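Local coordinates for protein farnesyltransferase, putative (Trypanosoma cruzi, PDB 3WCA) that probably condenses two molecules of farnesyl diphosphate into squalene, using magnesium and a nicotinamide cofactor, at the entry to sterol biosynthesis, at residues A[274-277]-A[278-282]; A[305-309]-A[310-314]. The protein carries 1 engineered substitution. All coordinates share one frame; numbering follows the deposited sequence.

In the fold
Contact 1 lies in the opening turns of helix 274-294, and contact 2 where the following loop enters helix 309-318, in a chain of the phytoene/squalene synthase family that is two-thirds helix and has no strand. The first exemplifies how a helix turn is closed while its side chains face different neighbours, the second how a helix is started. They follow in series along the chain, with centres 18 Å apart and nearest atoms about 6 Å apart, without touching. Contact 1 is buried and comes close to the bound farnesyl thiodiphosphate; contact 2 lies at the surface, yet Thr-307 and Thr-312 lean back on helix 274-294.

Contact 1. Residues A[274-277]-A[278-282]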
loop_
_atom_site.group_PDB
_atom_site.type_symbol
_atom_site.label_atom_id
_atom_site.label_comp_id
_atom_site.label_asym_id
_atom_site.label_seq_id
_atom_site.Cartn_x
_atom_site.Cartn_y
_atom_site.Cartn_z
ATOM N N PRO A 274 -17.296 -4.486 -12.447
ATOM C CA PRO A 274 -17.644 -3.457 -11.459
ATOM C C PRO A 274 -17.212 -3.702 -10.019
ATOM O O PRO A 274 -16.877 -2.757 -9.320
ATOM C CB PRO A 274 -19.165 -3.311 -11.616
ATOM C CG PRO A 274 -19.603 -4.623 -12.240
ATOM C CD PRO A 274 -18.486 -4.917 -13.207
ATOM N N SER A 275 -17.230 -4.950 -9.564
ATOM C CA SER A 275 -16.791 -5.240 -8.200
ATOM C C SER A 275 -15.282 -5.044 -8.113
ATOM O O SER A 275 -14.787 -4.393 -7.196
ATOM C CB SER A 275 -17.126 -6.682 -7.797
ATOM O OG SER A 275 -18.520 -6.853 -7.617
ATOM N N VAL A 276 -14.567 -5.625 -9.075
ATOM C CA VAL A 276 -13.118 -5.533 -9.127
ATOM C C VAL A 276 -12.738 -4.069 -9.267
ATOM O O VAL A 276 -11.819 -3.594 -8.608
ATOM C CB VAL A 276 -12.532 -6.336 -10.326
ATOM C CG1 VAL A 276 -11.037 -6.004 -10.507
ATOM C CG2 VAL A 276 -12.711 -7.850 -10.092
ATOM N N PHE A 277 -13.457 -3.348 -10.114
ATOM C CA PHE A 277 -13.154 -1.944 -10.296
ATOM C C PHE A 277 -13.304 -1.111 -9.017
ATOM O O PHE A 277 -12.392 -0.364 -8.657
ATOM C CB PHE A 277 -14.018 -1.337 -11.393
ATOM C CG PHE A 277 -13.787 0.135 -11.577
ATOM C CD1 PHE A 277 -14.437 1.062 -10.760
ATOM C CD2 PHE A 277 -12.860 0.588 -12.511
ATOM C CE1 PHE A 277 -14.162 2.427 -10.864
ATOM C CE2 PHE A 277 -12.573 1.948 -12.628
ATOM C CZ PHE A 277 -13.227 2.873 -11.798
ATOM N N ALA A 278 -14.435 -1.229 -8.327
ATOM C CA ALA A 278 -14.623 -0.434 -7.112
ATOM C C ALA A 278 -13.587 -0.785 -6.041
ATOM O O ALA A 278 -13.043 0.103 -5.382
ATOM C CB ALA A 278 -16.048 -0.617 -6.566
ATOM N N PHE A 279 -13.317 -2.078 -5.868
ATOM C CA PHE A 279 -12.339 -2.542 -4.886
ATOM C C PHE A 279 -10.944 -1.979 -5.195
ATOM O O PHE A 279 -10.195 -1.634 -4.281
ATOM C CB PHE A 279 -12.275 -4.078 -4.882
ATOM C CG PHE A 279 -11.088 -4.628 -4.151
ATOM C CD1 PHE A 279 -11.078 -4.714 -2.758
ATOM C CD2 PHE A 279 -9.946 -5.014 -4.854
ATOM C CE1 PHE A 279 -9.943 -5.176 -2.074
ATOM C CE2 PHE A 279 -8.811 -5.473 -4.186
ATOM C CZ PHE A 279 -8.807 -5.555 -2.796
ATOM N N SER A 280 -10.616 -1.890 -6.484
ATOM C CA SER A 280 -9.318 -1.388 -6.949
ATOM C C SER A 280 -9.179 0.137 -6.977
ATOM O O SER A 280 -8.110 0.686 -6.687
ATOM C CB SER A 280 -9.030 -1.930 -8.357
ATOM O OG SER A 280 -8.930 -3.354 -8.357
ATOM N N ALA A 281 -10.274 0.812 -7.304
ATOM C CA ALA A 281 -10.301 2.264 -7.428
ATOM C C ALA A 281 -10.329 3.062 -6.137
ATOM O O ALA A 281 -9.617 4.053 -6.006
ATOM C CB ALA A 281 -11.487 2.674 -8.283
ATOM N N ILE A 282 -11.161 2.637 -5.196
ATOM C CA ILE A 282 -11.317 3.356 -3.944
ATOM C C ILE A 282 -10.024 3.682 -3.211
ATOM O O ILE A 282 -9.814 4.821 -2.824
ATOM C CB ILE A 282 -12.306 2.608 -3.028
ATOM C CG1 ILE A 282 -13.717 2.751 -3.625
ATOM C CG2 ILE A 282 -12.232 3.132 -1.590
ATOM C CD1 ILE A 282 -14.782 1.888 -2.945
#
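Between Pro-274 and Ala-281 the backbone makes the first turns of a regular alpha-helix, with i to i+4 bonds from Ala-278 N to Pro-274 O and from Phe-279 N to Ser-275 O (both 3.0 Å) and on to Ala-281 N and Phe-277 O. The carbonyl of Val-276 does double duty. It accepts from Ser-280 N and also from Ser-280 OG, which approaches to 2.9 Å from Val-276 O; the two donors come in from opposite faces of the carbonyl plane. The hydroxyl can fold back on its own helix because chi1 of -63° sets OG beside the backbone N. Ser-280 OG has a further, weak bond to Tyr-176 OH, and the serine side chain lies about 4 Å from the bound farnesyl thiodiphosphate.

A turn of the helix also brings Phe-277 and Ala-281 together. With CG anti to the backbone N (chi1 177°), the Phe-277 ring is set beside its own carbonyl carbon, on the side where Ala-281 follows one turn later, and the methyl of Ala-281 sits over one face: Ala-281 CB is 4.1 Å from the ring centroid and 27° off its normal, a CH-pi contact. The nearest carbon is Phe-277 CE1, 3.7 Å from Ala-281 CB.

Ser-275 turns its hydroxyl outward to Asp-50, while Asp-273, the residue before the helix, accepts from Val-276 N through OD1. Phe-277 and Ala-281 pack on Thr-325 of helix 322-338, whereas Val-276 and Phe-279 meet Tyr-176 of helix 154-179, with Phe-279 also reaching Val-45 of helix 40-45.

Contact 2. Residues A[305-309]-A[310-314]; sequences VKTTR and GATAR
Thr-308 and Ala-311 close the start of helix 309-318: the hydroxyl of the threonine accepts from the amide of the alanine, with Thr-308 OG1 2.9 Å from Ala-311 N and an N-H...O angle of 160°. The chi1 of 70° makes this possible, since it tucks OG1 between the backbone N and the carbonyl carbon, facing the first turn. The methyl of Ala-311 comes up against the same oxygen, its CB 3.4 Å from Thr-308 OG1. The carbonyl of Thr-308 serves the turn too, accepting from Thr-312 N at 3.2 Å from Thr-308 O.

This is an N-cap, the standard device by which a short polar side chain stands in as acceptor for an amide of the first turn, which has no preceding turn to supply one. The i to i+4 pattern, begun by Thr-312 N on Thr-308 O, continues with Ala-313 N on Arg-309 O, 3.1 Å apart.

The tighter side is the one turned to helix 274-294. There the side chains of Thr-307 and Thr-312 cross at about a right angle, their hydroxyls meeting with Thr-307 OG1 3.2 Å from Thr-312 OG1. Thr-312 OG1 is also 3.0 Å from Thr-308 O, so three oxygens cluster beside the cap. Thr-307 rests on Ala-289 and Leu-293, and Thr-312 on Met-286.

The other side is loose and open to solvent. In Arg-309 a chi1 of 57° places CG close over the next peptide, and from there the chain runs extended to NE, leading the guanidinium away from the helix start.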
loop_
_atom_site.group_PDB
_atom_site.type_symbol
_atom_site.label_atom_id
_atom_site.label_comp_id
_atom_site.label_asym_id
_atom_site.label_seq_id
_atom_site.Cartn_x
_atom_site.Cartn_y
_atom_site.Cartn_z
ATOM N N VAL A 305 -2.032 13.697 8.841
ATOM C CA VAL A 305 -2.981 14.449 8.039
ATOM C C VAL A 305 -3.956 13.448 7.404
ATOM O O VAL A 305 -3.542 12.489 6.745
ATOM C CB VAL A 305 -2.231 15.265 6.966
ATOM C CG1 VAL A 305 -3.211 15.936 6.024
ATOM C CG2 VAL A 305 -1.353 16.320 7.657
ATOM N N LYS A 306 -5.250 13.667 7.634
ATOM C CA LYS A 306 -6.302 12.784 7.130
ATOM C C LYS A 306 -7.457 13.515 6.466
ATOM O O LYS A 306 -7.757 14.655 6.803
ATOM C CB LYS A 306 -6.881 11.946 8.274
ATOM C CG LYS A 306 -6.098 10.683 8.594
ATOM C CD LYS A 306 -7.013 9.620 9.199
ATOM C CE LYS A 306 -6.595 8.215 8.749
ATOM N NZ LYS A 306 -6.639 8.073 7.252
ATOM N N THR A 307 -8.113 12.840 5.527
ATOM C CA THR A 307 -9.257 13.417 4.842
ATOM C C THR A 307 -10.423 13.382 5.820
ATOM O O THR A 307 -10.365 12.727 6.856
ATOM C CB THR A 307 -9.646 12.595 3.597
ATOM O OG1 THR A 307 -10.127 11.307 4.006
ATOM C CG2 THR A 307 -8.435 12.407 2.685
ATOM N N THR A 308 -11.484 14.095 5.504
ATOM C CA THR A 308 -12.640 14.079 6.384
ATOM C C THR A 308 -13.385 12.769 6.173
ATOM O O THR A 308 -13.176 12.068 5.179
ATOM C CB THR A 308 -13.571 15.252 6.081
ATOM O OG1 THR A 308 -14.204 15.045 4.815
ATOM C CG2 THR A 308 -12.767 16.556 6.028
ATOM N N ARG A 309 -14.240 12.429 7.124
ATOM C CA ARG A 309 -15.017 11.209 7.035
ATOM C C ARG A 309 -16.065 11.386 5.946
ATOM O O ARG A 309 -16.511 10.418 5.353
ATOM C CB ARG A 309 -15.673 10.907 8.379
ATOM C CG ARG A 309 -16.559 12.033 8.896
ATOM C CD ARG A 309 -17.208 11.620 10.204
ATOM N NE ARG A 309 -17.895 12.736 10.844
ATOM C CZ ARG A 309 -18.690 12.611 11.897
ATOM N NH1 ARG A 309 -18.907 11.415 12.434
ATOM N NH2 ARG A 309 -19.270 13.683 12.414
ATOM N N GLY A 310 -16.436 12.634 5.676
ATOM C CA GLY A 310 -17.413 12.917 4.634
ATOM C C GLY A 310 -16.823 12.739 3.245
ATOM O O GLY A 310 -17.474 12.203 2.336
ATOM N N ALA A 311 -15.591 13.199 3.065
ATOM C CA ALA A 311 -14.910 13.031 1.781
ATOM C C ALA A 311 -14.733 11.527 1.527
ATOM O O ALA A 311 -14.869 11.048 0.406
ATOM C CB ALA A 311 -13.530 13.715 1.810
ATOM N N THR A 312 -14.427 10.787 2.579
ATOM C CA THR A 312 -14.241 9.344 2.446
ATOM C C THR A 312 -15.530 8.687 1.963
ATOM O O THR A 312 -15.524 7.894 1.002
ATOM C CB THR A 312 -13.811 8.727 3.786
ATOM O OG1 THR A 312 -12.573 9.323 4.191
ATOM C CG2 THR A 312 -13.608 7.223 3.645
ATOM N N ALA A 313 -16.643 9.026 2.613
ATOM C CA ALA A 313 -17.936 8.464 2.230
ATOM C C ALA A 313 -18.225 8.790 0.775
ATOM O O ALA A 313 -18.689 7.935 0.021
ATOM C CB ALA A 313 -19.053 9.018 3.134
ATOM N N ARG A 314 -17.921 10.018 0.368
ATOM C CA ARG A 314 -18.171 10.434 -1.003
ATOM C C ARG A 314 -17.334 9.616 -1.972
ATOM O O ARG A 314 -17.819 9.206 -3.030
ATOM C CB ARG A 314 -17.857 11.917 -1.177
ATOM C CG ARG A 314 -18.274 12.506 -2.525
ATOM C CD ARG A 314 -17.759 13.943 -2.685
ATOM N NE ARG A 314 -18.116 14.765 -1.535
ATOM C CZ ARG A 314 -17.246 15.444 -0.785
ATOM N NH1 ARG A 314 -15.941 15.414 -1.053
ATOM N NH2 ARG A 314 -17.685 16.156 0.243
#